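Local coordinates for protein 3-hydroxyacyl-CoA dehydrogenase (Brucella suis, PDB 4O5O) that probably catalyses the NAD-dependent oxidation of 3-hydroxyacyl-CoA to 3-oxoacyl-CoA, as a four-subunit enzyme of the short-chain dehydrogenase family, at residues Ala49-Ala54 against Ala61-Thr66; Pro99-Leu104 against Ala109-Thr114; Ala159-Ile164 against Val251-Gly256; Met195-Gly200 against Ala232-Leu237. All blocks are in the same frame, centred on the assembly; numbering follows the deposited sequence.

Contact 1: Ala49-Ala54 against Ala61-Thr66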
loop_
_atom_site.group_PDB
_atom_site.type_symbol
_atom_site.label_atom_id
_atom_site.label_comp_id
_atom_site.label_asym_id
_atom_site.label_seq_id
_atom_site.Cartn_x
_atom_site.Cartn_y
_atom_site.Cartn_z
ATOM N N ALA B 49 31.764 20.620 1.132
ATOM C CA ALA B 49 30.740 20.623 0.084
ATOM C C ALA B 49 29.696 21.684 0.352
ATOM O O ALA B 49 29.244 22.372 -0.551
ATOM C CB ALA B 49 30.093 19.254 -0.034
ATOM N N GLY B 50 29.322 21.816 1.611
ATOM C CA GLY B 50 28.317 22.795 1.999
ATOM C C GLY B 50 28.773 24.232 1.801
ATOM O O GLY B 50 28.025 25.060 1.281
ATOM N N GLU B 51 30.012 24.531 2.213
ATOM C CA GLU B 51 30.575 25.858 2.019
ATOM C C GLU B 51 30.674 26.193 0.535
ATOM O O GLU B 51 30.329 27.299 0.116
ATOM C CB GLU B 51 31.940 25.978 2.703
ATOM C CG GLU B 51 31.845 25.970 4.222
ATOM C CD GLU B 51 33.191 25.997 4.929
ATOM O OE1 GLU B 51 34.200 26.330 4.282
ATOM O OE2 GLU B 51 33.234 25.707 6.153
ATOM N N ALA B 52 31.110 25.241 -0.277
ATOM C CA ALA B 52 31.244 25.501 -1.713
ATOM C C ALA B 52 29.866 25.731 -2.332
ATOM O O ALA B 52 29.707 26.591 -3.210
ATOM C CB ALA B 52 31.971 24.345 -2.416
ATOM N N GLY B 53 28.863 24.986 -1.869
ATOM C CA GLY B 53 27.535 25.132 -2.425
ATOM C C GLY B 53 26.955 26.497 -2.111
ATOM O O GLY B 53 26.393 27.168 -2.983
ATOM N N ALA B 54 27.098 26.924 -0.863
ATOM C CA ALA B 54 26.548 28.220 -0.464
ATOM C C ALA B 54 27.249 29.335 -1.237
ATOM O O ALA B 54 26.603 30.312 -1.668
ATOM C CB ALA B 54 26.725 28.435 1.021
ATOM N N ALA B 61 21.986 32.409 -0.088
ATOM C CA ALA B 61 22.309 31.151 0.564
ATOM C C ALA B 61 23.233 31.341 1.771
ATOM O O ALA B 61 24.089 32.235 1.797
ATOM C CB ALA B 61 22.935 30.178 -0.425
ATOM N N ARG B 62 23.049 30.480 2.773
ATOM C CA ARG B 62 23.977 30.332 3.890
ATOM C C ARG B 62 24.198 28.849 4.135
ATOM O O ARG B 62 23.323 28.041 3.846
ATOM C CB ARG B 62 23.399 30.954 5.172
ATOM C CG ARG B 62 23.011 32.420 5.111
ATOM C CD ARG B 62 24.201 33.377 5.100
ATOM N NE ARG B 62 23.710 34.754 5.161
ATOM C CZ ARG B 62 23.253 35.447 4.117
ATOM N NH1 ARG B 62 23.259 34.931 2.895
ATOM N NH2 ARG B 62 22.775 36.669 4.297
ATOM N N PHE B 63 25.338 28.483 4.693
ATOM C CA PHE B 63 25.632 27.132 5.128
ATOM C C PHE B 63 25.923 27.075 6.620
ATOM O O PHE B 63 26.592 27.953 7.181
ATOM C CB PHE B 63 26.874 26.596 4.392
ATOM C CG PHE B 63 27.350 25.255 4.907
ATOM C CD1 PHE B 63 26.572 24.122 4.736
ATOM C CD2 PHE B 63 28.556 25.129 5.582
ATOM C CE1 PHE B 63 26.973 22.883 5.233
ATOM C CE2 PHE B 63 28.985 23.895 6.070
ATOM C CZ PHE B 63 28.189 22.759 5.892
ATOM N N GLN B 64 25.414 26.034 7.269
ATOM C CA GLN B 64 25.845 25.678 8.627
ATOM C C GLN B 64 26.075 24.187 8.729
ATOM O O GLN B 64 25.171 23.385 8.479
ATOM C CB GLN B 64 24.822 26.087 9.685
ATOM C CG GLN B 64 25.239 25.675 11.104
ATOM C CD GLN B 64 26.601 26.180 11.590
ATOM O OE1 GLN B 64 27.452 25.413 12.090
ATOM N NE2 GLN B 64 26.801 27.448 11.478
ATOM N N ARG B 65 27.268 23.817 9.164
ATOM C CA ARG B 65 27.632 22.435 9.329
ATOM C C ARG B 65 26.776 21.898 10.467
ATOM O O ARG B 65 26.744 22.487 11.544
ATOM C CB ARG B 65 29.129 22.324 9.629
ATOM C CG ARG B 65 29.714 20.936 9.465
ATOM C CD ARG B 65 29.451 20.007 10.626
ATOM N NE ARG B 65 30.179 18.751 10.452
ATOM C CZ ARG B 65 30.246 17.767 11.347
ATOM N NH1 ARG B 65 29.590 17.830 12.495
ATOM N NH2 ARG B 65 30.970 16.681 11.058
ATOM N N THR B 66 26.112 20.759 10.215
ATOM C CA THR B 66 25.051 20.264 11.094
ATOM C C THR B 66 25.008 18.751 11.035
ATOM O O THR B 66 24.943 18.207 9.946
ATOM C CB THR B 66 23.689 20.769 10.578
ATOM O OG1 THR B 66 23.666 22.206 10.571
ATOM C CG2 THR B 66 22.510 20.292 11.460
#

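Contact 2: Pro99-Leu104 against Ala109-Thr114. With EDO (1,2-ethanediol), chain D.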
loop_
_atom_site.group_PDB
_atom_site.type_symbol
_atom_site.label_atom_id
_atom_site.label_comp_id
_atom_site.label_asym_id
_atom_site.label_seq_id
_atom_site.Cartn_x
_atom_site.Cartn_y
_atom_site.Cartn_z
ATOM N N PRO B 99 23.566 2.381 2.840
ATOM C CA PRO B 99 24.444 1.230 2.756
ATOM C C PRO B 99 23.665 -0.043 2.423
ATOM O O PRO B 99 22.419 -0.078 2.519
ATOM C CB PRO B 99 25.051 1.166 4.150
ATOM C CG PRO B 99 23.959 1.678 5.040
ATOM C CD PRO B 99 23.232 2.733 4.236
ATOM N N GLY B 100 24.409 -1.025 1.924
ATOM C CA GLY B 100 23.922 -2.386 1.770
ATOM C C GLY B 100 24.680 -3.297 2.704
ATOM O O GLY B 100 25.904 -3.218 2.809
ATOM N N GLU B 101 23.954 -4.127 3.428
ATOM C CA GLU B 101 24.594 -5.090 4.310
ATOM C C GLU B 101 23.592 -6.205 4.549
ATOM O O GLU B 101 22.432 -5.962 4.901
ATOM C CB GLU B 101 24.973 -4.428 5.651
ATOM C CG GLU B 101 25.774 -5.372 6.560
ATOM C CD GLU B 101 26.244 -4.702 7.856
ATOM O OE1 GLU B 101 26.055 -3.465 7.986
ATOM O OE2 GLU B 101 26.800 -5.419 8.734
ATOM N N LYS B 102 23.999 -7.437 4.279
ATOM C CA LYS B 102 23.137 -8.567 4.487
ATOM C C LYS B 102 22.857 -8.828 5.964
ATOM O O LYS B 102 23.715 -8.601 6.827
ATOM C CB LYS B 102 23.760 -9.818 3.882
ATOM C CG LYS B 102 23.722 -9.801 2.375
ATOM C CD LYS B 102 24.276 -11.100 1.820
ATOM C CE LYS B 102 24.319 -11.064 0.309
ATOM N NZ LYS B 102 24.689 -12.423 -0.169
ATOM N N VAL B 103 21.664 -9.356 6.238
ATOM C CA VAL B 103 21.327 -9.858 7.563
ATOM C C VAL B 103 22.347 -10.938 7.975
ATOM O O VAL B 103 22.840 -10.925 9.105
ATOM C CB VAL B 103 19.908 -10.424 7.594
ATOM C CG1 VAL B 103 19.588 -11.033 8.959
ATOM C CG2 VAL B 103 18.895 -9.336 7.262
ATOM N N LEU B 104 22.647 -11.863 7.058
ATOM C CA LEU B 104 23.627 -12.939 7.288
ATOM C C LEU B 104 24.725 -12.821 6.231
ATOM O O LEU B 104 24.516 -13.136 5.066
ATOM C CB LEU B 104 22.967 -14.309 7.255
ATOM C CG LEU B 104 21.872 -14.566 8.275
ATOM C CD1 LEU B 104 21.342 -15.979 8.079
ATOM C CD2 LEU B 104 22.356 -14.385 9.700
ATOM N N ALA B 109 26.648 -12.028 11.244
ATOM C CA ALA B 109 25.389 -11.321 11.180
ATOM C C ALA B 109 25.647 -9.822 10.967
ATOM O O ALA B 109 26.658 -9.269 11.391
ATOM C CB ALA B 109 24.580 -11.538 12.462
ATOM N N HIS B 110 24.685 -9.156 10.333
ATOM C CA HIS B 110 24.674 -7.704 10.172
ATOM C C HIS B 110 25.085 -7.071 11.478
ATOM O O HIS B 110 24.562 -7.444 12.530
ATOM C CB HIS B 110 23.232 -7.296 9.832
ATOM C CG HIS B 110 23.033 -5.910 9.283
ATOM N ND1 HIS B 110 23.360 -4.758 9.958
ATOM C CD2 HIS B 110 22.378 -5.506 8.165
ATOM C CE1 HIS B 110 23.006 -3.705 9.237
ATOM N NE2 HIS B 110 22.365 -4.131 8.170
ATOM N N LYS B 111 25.956 -6.075 11.432
ATOM C CA LYS B 111 26.350 -5.386 12.668
ATOM C C LYS B 111 25.174 -4.612 13.240
ATOM O O LYS B 111 24.371 -4.023 12.490
ATOM C CB LYS B 111 27.523 -4.438 12.435
ATOM C CG LYS B 111 28.802 -5.139 12.001
ATOM C CD LYS B 111 29.426 -5.922 13.140
ATOM C CE LYS B 111 30.864 -6.335 12.820
ATOM N NZ LYS B 111 30.938 -7.468 11.853
ATOM N N LEU B 112 25.018 -4.649 14.552
ATOM C CA LEU B 112 23.976 -3.832 15.140
ATOM C C LEU B 112 24.290 -2.339 15.002
ATOM O O LEU B 112 23.408 -1.512 14.784
ATOM C CB LEU B 112 23.736 -4.245 16.581
ATOM C CG LEU B 112 22.525 -3.614 17.272
ATOM C CD1 LEU B 112 21.248 -3.945 16.500
ATOM C CD2 LEU B 112 22.429 -4.050 18.717
ATOM N N GLU B 113 25.565 -2.011 15.075
ATOM C CA GLU B 113 25.985 -0.608 15.054
ATOM C C GLU B 113 25.665 0.080 13.709
ATOM O O GLU B 113 25.325 1.258 13.666
ATOM C CB GLU B 113 27.505 -0.507 15.380
ATOM C CG GLU B 113 27.943 -1.057 16.755
ATOM C CD GLU B 113 28.292 -2.560 16.815
ATOM O OE1 GLU B 113 27.805 -3.394 16.006
ATOM O OE2 GLU B 113 29.062 -2.909 17.741
ATOM N N THR B 114 25.858 -0.647 12.606
ATOM C CA THR B 114 25.591 -0.094 11.272
ATOM C C THR B 114 24.070 0.102 11.030
ATOM O O THR B 114 23.658 1.113 10.476
ATOM C CB THR B 114 26.194 -1.008 10.203
ATOM O OG1 THR B 114 25.685 -2.318 10.403
ATOM C CG2 THR B 114 27.731 -0.972 10.286
HETATM C C1 EDO D . 26.543 -15.698 3.668
HETATM O O1 EDO D . 26.129 -14.405 3.213
HETATM C C2 EDO D . 25.377 -16.671 3.552
HETATM O O2 EDO D . 24.320 -16.303 4.447
HETATM O O HOH W 1 20.986 -3.369 5.877
#

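Contact 3: Ala159-Ile164 against Val251-Gly256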
loop_
_atom_site.group_PDB
_atom_site.type_symbol
_atom_site.label_atom_id
_atom_site.label_comp_id
_atom_site.label_asym_id
_atom_site.label_seq_id
_atom_site.Cartn_x
_atom_site.Cartn_y
_atom_site.Cartn_z
ATOM N N ALA B 159 11.475 1.694 0.706
ATOM C CA ALA B 159 10.368 1.580 1.695
ATOM C C ALA B 159 9.275 0.623 1.218
ATOM O O ALA B 159 8.477 0.210 2.029
ATOM C CB ALA B 159 9.759 2.947 1.996
ATOM N N PHE B 160 9.260 0.320 -0.089
ATOM C CA PHE B 160 8.227 -0.476 -0.735
ATOM C C PHE B 160 8.771 -1.796 -1.286
ATOM O O PHE B 160 8.114 -2.808 -1.176
ATOM C CB PHE B 160 7.577 0.317 -1.903
ATOM C CG PHE B 160 6.899 1.593 -1.468
ATOM C CD1 PHE B 160 5.641 1.558 -0.907
ATOM C CD2 PHE B 160 7.518 2.821 -1.618
ATOM C CE1 PHE B 160 5.016 2.730 -0.498
ATOM C CE2 PHE B 160 6.900 3.992 -1.204
ATOM C CZ PHE B 160 5.652 3.939 -0.640
ATOM N N ASP B 161 9.956 -1.757 -1.909
ATOM C CA ASP B 161 10.500 -2.883 -2.688
ATOM C C ASP B 161 11.919 -3.233 -2.263
ATOM O O ASP B 161 12.756 -3.531 -3.110
ATOM C CB ASP B 161 10.488 -2.511 -4.186
ATOM C CG ASP B 161 9.085 -2.166 -4.687
ATOM O OD1 ASP B 161 8.132 -2.959 -4.432
ATOM O OD2 ASP B 161 8.926 -1.113 -5.298
ATOM N N GLY B 162 12.194 -3.222 -0.965
ATOM C CA GLY B 162 13.566 -3.354 -0.487
ATOM C C GLY B 162 14.287 -4.575 -1.030
ATOM O O GLY B 162 13.752 -5.683 -1.070
ATOM N N GLN B 163 15.529 -4.362 -1.463
ATOM C CA GLN B 163 16.329 -5.416 -2.011
ATOM C C GLN B 163 17.085 -6.172 -0.925
ATOM O O GLN B 163 17.245 -5.712 0.189
ATOM C CB GLN B 163 17.355 -4.809 -3.004
ATOM C CG GLN B 163 16.729 -3.982 -4.123
ATOM C CD GLN B 163 17.715 -3.677 -5.237
ATOM O OE1 GLN B 163 18.665 -2.923 -5.044
ATOM N NE2 GLN B 163 17.543 -4.338 -6.376
ATOM N N ILE B 164 17.639 -7.323 -1.306
ATOM C CA ILE B 164 18.604 -7.992 -0.459
ATOM C C ILE B 164 19.711 -7.004 -0.058
ATOM O O ILE B 164 20.272 -6.330 -0.911
ATOM C CB ILE B 164 19.181 -9.238 -1.164
ATOM C CG1 ILE B 164 18.061 -10.280 -1.366
ATOM C CG2 ILE B 164 20.359 -9.800 -0.384
ATOM C CD1 ILE B 164 18.450 -11.453 -2.265
ATOM N N VAL B 251 2.862 10.040 0.461
ATOM C CA VAL B 251 4.159 9.619 -0.010
ATOM C C VAL B 251 4.059 9.479 -1.520
ATOM O O VAL B 251 3.225 8.705 -2.008
ATOM C CB VAL B 251 4.565 8.284 0.639
ATOM C CG1 VAL B 251 5.899 7.788 0.120
ATOM C CG2 VAL B 251 4.625 8.400 2.158
ATOM N N ILE B 252 4.862 10.240 -2.257
ATOM C CA ILE B 252 4.862 10.150 -3.716
ATOM C C ILE B 252 6.114 9.447 -4.234
ATOM O O ILE B 252 7.243 9.904 -3.968
ATOM C CB ILE B 252 4.837 11.548 -4.347
ATOM C CG1 ILE B 252 3.600 12.318 -3.877
ATOM C CG2 ILE B 252 4.905 11.477 -5.865
ATOM C CD1 ILE B 252 3.540 13.746 -4.361
ATOM N N ARG B 253 5.909 8.375 -4.990
ATOM C CA ARG B 253 7.010 7.665 -5.636
ATOM C C ARG B 253 7.434 8.461 -6.871
ATOM O O ARG B 253 6.593 8.816 -7.702
ATOM C CB ARG B 253 6.584 6.264 -6.066
ATOM C CG ARG B 253 6.180 5.396 -4.908
ATOM C CD ARG B 253 5.671 4.053 -5.377
ATOM N NE ARG B 253 6.761 3.260 -5.904
ATOM C CZ ARG B 253 6.945 1.980 -5.651
ATOM N NH1 ARG B 253 6.046 1.283 -4.961
ATOM N NH2 ARG B 253 8.017 1.413 -6.155
ATOM N N LEU B 254 8.736 8.718 -6.963
ATOM C CA LEU B 254 9.326 9.412 -8.092
ATOM C C LEU B 254 10.411 8.504 -8.662
ATOM O O LEU B 254 11.571 8.540 -8.219
ATOM C CB LEU B 254 9.876 10.756 -7.640
ATOM C CG LEU B 254 10.478 11.632 -8.718
ATOM C CD1 LEU B 254 9.420 12.129 -9.708
ATOM C CD2 LEU B 254 11.233 12.800 -8.099
ATOM N N ASP B 255 10.014 7.622 -9.571
ATOM C CA ASP B 255 10.815 6.415 -9.790
ATOM C C ASP B 255 10.722 5.813 -11.166
ATOM O O ASP B 255 11.257 4.713 -11.376
ATOM C CB ASP B 255 10.489 5.367 -8.695
ATOM C CG ASP B 255 9.068 4.818 -8.779
ATOM O OD1 ASP B 255 8.351 5.120 -9.774
ATOM O OD2 ASP B 255 8.666 4.089 -7.826
ATOM N N GLY B 256 10.080 6.460 -12.137
ATOM C CA GLY B 256 10.102 5.878 -13.513
ATOM C C GLY B 256 9.392 4.517 -13.622
ATOM O O GLY B 256 9.675 3.722 -14.541
HETATM O O HOH W 2 5.723 -1.634 -4.750
#

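Contact 4: Met195-Gly200 against Ala232-Leu237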
loop_
_atom_site.group_PDB
_atom_site.type_symbol
_atom_site.label_atom_id
_atom_site.label_comp_id
_atom_site.label_asym_id
_atom_site.label_seq_id
_atom_site.Cartn_x
_atom_site.Cartn_y
_atom_site.Cartn_z
ATOM N N MET B 195 4.721 16.225 3.753
ATOM C CA MET B 195 4.742 15.346 2.599
ATOM C C MET B 195 6.035 14.590 2.527
ATOM O O MET B 195 7.054 15.023 3.068
ATOM C CB MET B 195 4.619 16.168 1.324
ATOM C CG MET B 195 3.211 16.658 1.031
ATOM S SD MET B 195 2.098 15.361 0.524
ATOM C CE MET B 195 2.944 14.699 -0.915
ATOM N N THR B 196 6.000 13.477 1.813
ATOM C CA THR B 196 7.188 12.646 1.608
ATOM C C THR B 196 7.331 12.282 0.158
ATOM O O THR B 196 6.351 11.970 -0.504
ATOM C CB THR B 196 7.102 11.385 2.485
ATOM O OG1 THR B 196 7.116 11.817 3.841
ATOM C CG2 THR B 196 8.258 10.417 2.252
ATOM N N ILE B 197 8.560 12.367 -0.350
ATOM C CA ILE B 197 8.897 11.857 -1.674
ATOM C C ILE B 197 9.700 10.584 -1.492
ATOM O O ILE B 197 10.618 10.557 -0.653
ATOM C CB ILE B 197 9.724 12.863 -2.509
ATOM C CG1 ILE B 197 8.979 14.184 -2.725
ATOM C CG2 ILE B 197 10.163 12.269 -3.830
ATOM C CD1 ILE B 197 9.805 15.353 -3.254
ATOM N N ALA B 198 9.363 9.538 -2.250
ATOM C CA ALA B 198 10.092 8.284 -2.268
ATOM C C ALA B 198 10.829 8.173 -3.607
ATOM O O ALA B 198 10.262 7.680 -4.607
ATOM C CB ALA B 198 9.132 7.110 -2.047
ATOM N N PRO B 199 12.088 8.636 -3.639
ATOM C CA PRO B 199 12.799 8.540 -4.906
ATOM C C PRO B 199 13.179 7.124 -5.313
ATOM O O PRO B 199 13.473 6.291 -4.448
ATOM C CB PRO B 199 14.070 9.373 -4.681
ATOM C CG PRO B 199 13.901 10.076 -3.400
ATOM C CD PRO B 199 12.889 9.303 -2.608
ATOM N N GLY B 200 13.230 6.891 -6.627
ATOM C CA GLY B 200 13.883 5.723 -7.185
ATOM C C GLY B 200 15.363 5.924 -7.281
ATOM O O GLY B 200 15.980 6.473 -6.361
ATOM N N ALA B 232 17.596 17.443 -10.295
ATOM C CA ALA B 232 16.691 18.575 -10.571
ATOM C C ALA B 232 15.224 18.115 -10.711
ATOM O O ALA B 232 14.304 18.894 -10.471
ATOM C CB ALA B 232 17.109 19.308 -11.836
ATOM N N GLU B 233 15.008 16.865 -11.150
ATOM C CA GLU B 233 13.633 16.331 -11.245
ATOM C C GLU B 233 13.000 16.105 -9.862
ATOM O O GLU B 233 11.797 16.297 -9.665
ATOM C CB GLU B 233 13.619 15.047 -12.085
ATOM C CG GLU B 233 14.003 15.300 -13.534
ATOM C CD GLU B 233 14.217 14.040 -14.357
ATOM O OE1 GLU B 233 15.102 13.218 -13.998
ATOM O OE2 GLU B 233 13.502 13.883 -15.393
ATOM N N TYR B 234 13.838 15.702 -8.907
ATOM C CA TYR B 234 13.390 15.578 -7.520
ATOM C C TYR B 234 13.046 16.985 -7.012
ATOM O O TYR B 234 12.017 17.215 -6.380
ATOM C CB TYR B 234 14.492 14.908 -6.673
ATOM C CG TYR B 234 14.261 14.959 -5.191
ATOM C CD1 TYR B 234 14.701 16.045 -4.458
ATOM C CD2 TYR B 234 13.574 13.957 -4.520
ATOM C CE1 TYR B 234 14.469 16.146 -3.115
ATOM C CE2 TYR B 234 13.326 14.060 -3.143
ATOM C CZ TYR B 234 13.802 15.163 -2.458
ATOM O OH TYR B 234 13.603 15.351 -1.102
ATOM N N ALA B 235 13.945 17.925 -7.263
ATOM C CA ALA B 235 13.720 19.311 -6.832
ATOM C C ALA B 235 12.467 19.916 -7.460
ATOM O O ALA B 235 11.781 20.721 -6.816
ATOM C CB ALA B 235 14.933 20.185 -7.138
ATOM N N ALA B 236 12.166 19.546 -8.710
ATOM C CA ALA B 236 10.936 20.018 -9.361
ATOM C C ALA B 236 9.678 19.520 -8.646
ATOM O O ALA B 236 8.707 20.265 -8.480
ATOM C CB ALA B 236 10.925 19.581 -10.818
ATOM N N LEU B 237 9.702 18.270 -8.178
ATOM C CA LEU B 237 8.582 17.753 -7.401
ATOM C C LEU B 237 8.474 18.477 -6.057
ATOM O O LEU B 237 7.377 18.785 -5.593
ATOM C CB LEU B 237 8.691 16.233 -7.263
ATOM C CG LEU B 237 7.568 15.572 -6.444
ATOM C CD1 LEU B 237 6.192 15.911 -7.032
ATOM C CD2 LEU B 237 7.752 14.066 -6.328
#

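Contact 1: Ala49-Ala54 against Ala61-Thr66
The ring of F63 lies flat under the helix, with G50 resting on one of its faces. CA of G50 stands 3.6 Å from the centroid of the F63 ring and only 20° off the ring normal, which makes this a CH-pi contact. The following residue shares this face: E51 N also stands above it, toward the rim. The E51 side chain crosses the ring obliquely, its CG 3.7 Å from CD2 of F63, and beyond that the extended chain carries the carboxylate on, its plane turned 63° from the ring. On the opposite face of F63 lies the backbone N of R65, so the ring is held between helix and strand backbone. With CG anti to the N of its own residue (chi1 173°), F63 aims the ring along the helix toward G50 and leaves CB for A54, whose CB is 3.8 Å away. A54 is the second foothold, and its CB also meets CB of A61 at 4.4 Å. No hydrogen bond crosses the contact. R62 points away from the helix and hydrogen-bonds through NH1 to O of A61 and of A59. Helix 47-57 and strand 61-65 run antiparallel here, the second half of the beta-alpha-beta unit begun by strand 39-44, as expected in a Rossmann-type fold.

Contact 2: Pro99-Leu104 against Ala109-Thr114
E101 brings its carboxylate across the face of the H110 imidazole and on to the start of helix 112-137. The two planes are stacked, 11° apart, with CD of E101 over the ring centre, and CG of E101 adds a CH-pi contact to the same ring. Both carboxylate oxygens have partners. OE2 takes the backbone N-H of K111, the N-cap residue, at 2.9 Å in a nearly straight bond (169°) that arrives from above the carboxylate plane. OE1 lies 2.7 Å from OG1 of T114; that hydroxyl can also reach O of K111, and its one proton cannot be assigned between them. The extended E101 side chain, CG anti to the backbone N (chi1 -174°), is what carries the acid this far.

The imidazole is fixed at both nitrogens. ND1 of H110 donates to O of K111 at 2.8 Å, close to the ring plane, while NE2 is 2.8 Å from a water that also sits within hydrogen-bonding distance of E101 O, linking the two. The backbone adds H110 N to V103 O at 2.8 Å, supported by a CA-H...O contact from A109 CA to the same oxygen. L104 O accepts both hydroxyls of an ethanediol, probably from the crystallisation liquor. The second subunit supplies E186 for the N-H groups of V103 and L104, R131 for H110 O, and F127 edge-to-face with the H110 ring. Together these bonds tie the base of a small antiparallel hairpin, strands 104-105 and 108-109, to the N-terminus of helix 112-137 at a subunit interface.

Contact 3: Ala159-Ile164 against Val251-Gly256
The guanidinium of R253 has the CD2 corner of the F160 ring over the rim of one face, at 20° between planes, and acceptors round its edge. NH1 of R253 comes within 3.6 Å of F160 CB. For the F160 ring, R253 CD sits over one face near the rim, while CG1 of V251 meets the edge in plane, 3.9 Å from CZ of F160.

At the guanidinium edge the bonds are polar. NH2 of R253 donates to OD2 of D161 at 2.8 Å (N-H...O 161°) in a salt bridge, meeting the oxygen nearly along its C-O bond. D255 is gripped side-on by NE and NH2, both to the single atom OD2; the NE bond is 2.8 Å, the NH2 bond longer at 3.2 Å. NH1 of R253 donates to a water at 2.9 Å, and that water donates to OD1 of D161, a water-mediated link beside the direct salt bridge. The bend at chi3 (70°) turns the guanidinium so that it can serve both acids.

E250 of the third subunit takes the backbone N-H of R253. R259 brings a second positive charge close to R253, with a long, weak ion pair to D255. Two arginines among two aspartates would roughly balance charge, probably favouring ionised carboxylates, where this salt-bridge network joins the end of the weakly bonded helix 158-161 to the last strand.

Contact 4: Met195-Gly200 against Ala232-Leu237
Strand 195-199 and helix 232-237 run almost antiparallel, at 158°, with their axes 10.4 Å apart and side chains making the contact between them. I197 does most of this. Its CG2 branch packs on the tyrosine ring, 3.7 Å from CE2 of Y234, and CD1 comes to the same carbon at 3.8 Å, so both methyls approach CE2 from the same side of the ring. The CG1-CD1 branch touches both partners: CD1 the tyrosine, while CG1 lies 3.8 Å from CD2 of L237, the two side chains meeting tip to tip. Two residues further along the strand, CG of P199 approaches CE2 of Y234 at 4.0 Å, slanting across the ring. The tyrosine reaches this position because its CG is set anti to its backbone N (chi1 169°), which swings the ring into the gap. L237 takes the same first torsion, 179°, and points straight in.

All four residues are buried, and no hydrogen bond links the two segments. The hydroxyl of Y234 is satisfied beyond them, by OG1 of T154 of strand 149-154. L25 of helix 24-35 also touches both P199 and Y234, V29 touches Y234, and I252 of strand 251-254 packs on L237. Helix 231-243 thus lies over strand 192-199 beside helix 24-35, and it meets the third subunit, whose N244 donates through ND2 to E233 O.

Along the chain, contacts 1 and 2 come in series before contact 3, and contact 4 is nested within the loop that contact 3 closes. Contacts 1, 3 and 4 all reach the seven-stranded parallel sheet: contact 1 at its strand 61-65 edge, contacts 3 and 4 on neighbouring strands 251-254 and 192-199. Contacts 1 and 3 lie on opposite sides of the chain's centre, their centres 29 Å apart. Contacts 3 and 4 touch, with centres 12 Å apart, and both meet the third subunit. Contact 2 stands off the sheet, 32 Å from contact 1 between centres, yet K102 packs on I164 of contact 3, and both touch the second subunit. Contact 1 meets no other chain of the tetramer.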